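Local coordinates for possible transcriptional regulator, ArsR family protein (Rhodococcus sp. RHA1, PDB 3F6V), which probably binds DNA as a dimeric winged helix-turn-helix transcriptional regulator of the ArsR family, possibly linked to arsenical resistance, at residues 100-105 / 111-116. Residues are numbered along the deposited sequence; the frame is centred on the assembly and turned at random.
Sequences LVTPRK and YYRLDP
T102 and R104 pair with R113 and Y111 in the antiparallel beta hairpin that forms the wing of this winged helix-turn-helix fold. Strand 101-106 follows helix 85-97, and strand 109-114 leads into helix 116-129. T102 and R113 exchange two backbone hydrogen bonds, and so do R104 and Y111; the bond from Y111 N to R104 O is 2.8 Å and nearly straight at 173°. Past the last pair, D115 N donates to L100 O at 2.9 Å, from above the carbonyl plane. D115 also caps helix 116-129 through OD1, bonded to Q117 N.

One face carries the polar chains. The R104 guanidinium lies almost flat on the Y111 ring, with planes 17° apart. R104 NH2 sits over the Y111 ring off centre, 3.6 Å from Y111 CD2, in a cation-pi contact. CG of R104 is anti to the backbone N (chi1 180°), and a bend at chi3 helps turn the group onto the ring. E71 holds NE of R104 in a salt bridge. The R113 guanidinium receives T102 CG2 over one face, 3.5 Å from R113 NH2. A water at the edge of the R113 guanidinium accepts from R113 NH1 (2.9 Å) and can also donate to T102 O.

P103 and Y112 share the other face, where P103 CB meets Y112 CE1 at 3.6 Å. V101 CG2 touches Y112 CD1 at 3.7 Å, next to T96 of helix 85-97. The backbone ladder thus fixes the register, while V101 and Y112 pack the wing against helix 85-97. On the polar face, E71 probably offsets part of the positive charge where R104 and R113 lie near each other and a magnesium ion lies close to R113.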
# COMPACT_ATOMS: atom_id res chain seq x y z
N LEU A 100 3.42 11.33 -7.21
CA LEU A 100 2.19 10.74 -7.71
C LEU A 100 1.19 11.77 -8.25
O LEU A 100 0.36 11.43 -9.08
CB LEU A 100 1.53 9.90 -6.60
CG LEU A 100 2.32 8.64 -6.22
CD1 LEU A 100 1.85 8.05 -4.89
CD2 LEU A 100 2.07 7.59 -7.35
N VAL A 101 1.29 12.99 -7.73
CA VAL A 101 0.42 14.10 -8.21
C VAL A 101 1.30 15.31 -8.42
O VAL A 101 2.43 15.38 -7.92
CB VAL A 101 -0.75 14.42 -7.25
CG1 VAL A 101 -1.61 13.17 -7.01
CG2 VAL A 101 -0.28 14.96 -5.97
N THR A 102 0.74 16.30 -9.13
CA THR A 102 1.49 17.50 -9.52
C THR A 102 0.57 18.69 -9.28
O THR A 102 -0.58 18.63 -9.70
CB THR A 102 1.84 17.38 -11.05
OG1 THR A 102 2.51 16.11 -11.28
CG2 THR A 102 2.72 18.51 -11.48
N PRO A 103 1.07 19.74 -8.63
CA PRO A 103 0.25 20.93 -8.34
C PRO A 103 0.42 22.01 -9.42
O PRO A 103 1.45 22.08 -10.09
CB PRO A 103 0.87 21.45 -7.03
CG PRO A 103 2.33 21.11 -7.19
CD PRO A 103 2.38 19.78 -7.91
N ARG A 104 -0.59 22.84 -9.53
CA ARG A 104 -0.56 24.04 -10.43
C ARG A 104 -1.38 25.10 -9.76
O ARG A 104 -2.44 24.80 -9.27
CB ARG A 104 -1.22 23.65 -11.79
CG ARG A 104 -1.29 24.73 -12.86
CD ARG A 104 -1.86 24.15 -14.15
NE ARG A 104 -3.32 23.87 -14.07
CZ ARG A 104 -4.28 24.76 -14.34
NH1 ARG A 104 -3.95 25.99 -14.70
NH2 ARG A 104 -5.57 24.43 -14.27
N LYS A 105 -0.95 26.35 -9.77
CA LYS A 105 -1.80 27.42 -9.24
C LYS A 105 -2.28 28.30 -10.40
O LYS A 105 -1.52 28.56 -11.33
CB LYS A 105 -1.06 28.25 -8.17
CG LYS A 105 -0.94 27.57 -6.80
CD LYS A 105 -0.33 28.50 -5.75
CE LYS A 105 0.30 27.71 -4.58
NZ LYS A 105 1.28 28.58 -3.83
N TYR A 111 -4.69 23.50 -8.14
CA TYR A 111 -5.13 22.31 -8.86
C TYR A 111 -4.12 21.19 -8.71
O TYR A 111 -2.91 21.43 -8.70
CB TYR A 111 -5.23 22.62 -10.34
CG TYR A 111 -6.35 23.57 -10.70
CD1 TYR A 111 -7.64 23.12 -10.97
CD2 TYR A 111 -6.10 24.93 -10.78
CE1 TYR A 111 -8.67 24.01 -11.37
CE2 TYR A 111 -7.10 25.83 -11.12
CZ TYR A 111 -8.36 25.37 -11.41
OH TYR A 111 -9.35 26.30 -11.75
N TYR A 112 -4.63 19.96 -8.62
CA TYR A 112 -3.77 18.76 -8.60
C TYR A 112 -4.17 17.84 -9.72
O TYR A 112 -5.34 17.74 -10.07
CB TYR A 112 -3.91 18.05 -7.26
CG TYR A 112 -3.08 18.71 -6.19
CD1 TYR A 112 -1.72 18.41 -6.05
CD2 TYR A 112 -3.63 19.67 -5.36
CE1 TYR A 112 -0.93 19.05 -5.12
CE2 TYR A 112 -2.85 20.34 -4.37
CZ TYR A 112 -1.49 20.04 -4.29
OH TYR A 112 -0.71 20.64 -3.34
N ARG A 113 -3.19 17.14 -10.28
CA ARG A 113 -3.42 16.16 -11.33
C ARG A 113 -2.48 14.96 -11.11
O ARG A 113 -1.41 15.10 -10.51
CB ARG A 113 -3.16 16.80 -12.71
CG ARG A 113 -1.70 17.17 -12.97
CD ARG A 113 -1.67 18.03 -14.25
NE ARG A 113 -0.30 18.30 -14.70
CZ ARG A 113 0.48 19.27 -14.23
NH1 ARG A 113 0.03 20.13 -13.29
NH2 ARG A 113 1.71 19.43 -14.73
N LEU A 114 -2.89 13.82 -11.63
CA LEU A 114 -2.06 12.62 -11.53
C LEU A 114 -0.83 12.73 -12.38
O LEU A 114 -0.88 13.29 -13.50
CB LEU A 114 -2.85 11.36 -11.93
CG LEU A 114 -3.92 10.97 -10.90
CD1 LEU A 114 -4.91 9.99 -11.45
CD2 LEU A 114 -3.29 10.46 -9.64
N ASP A 115 0.30 12.19 -11.88
CA ASP A 115 1.53 12.14 -12.65
C ASP A 115 1.78 10.70 -13.12
O ASP A 115 2.10 9.82 -12.28
CB ASP A 115 2.70 12.61 -11.78
CG ASP A 115 3.97 12.76 -12.55
OD1 ASP A 115 4.07 12.22 -13.69
OD2 ASP A 115 4.86 13.50 -12.02
N PRO A 116 1.66 10.40 -14.44
CA PRO A 116 1.96 9.05 -14.93
C PRO A 116 3.31 8.50 -14.51
O PRO A 116 3.44 7.29 -14.34
CB PRO A 116 1.92 9.22 -16.45
CG PRO A 116 0.92 10.33 -16.64
CD PRO A 116 1.18 11.30 -15.53
O HOH W 1 -2.34 20.22 -11.64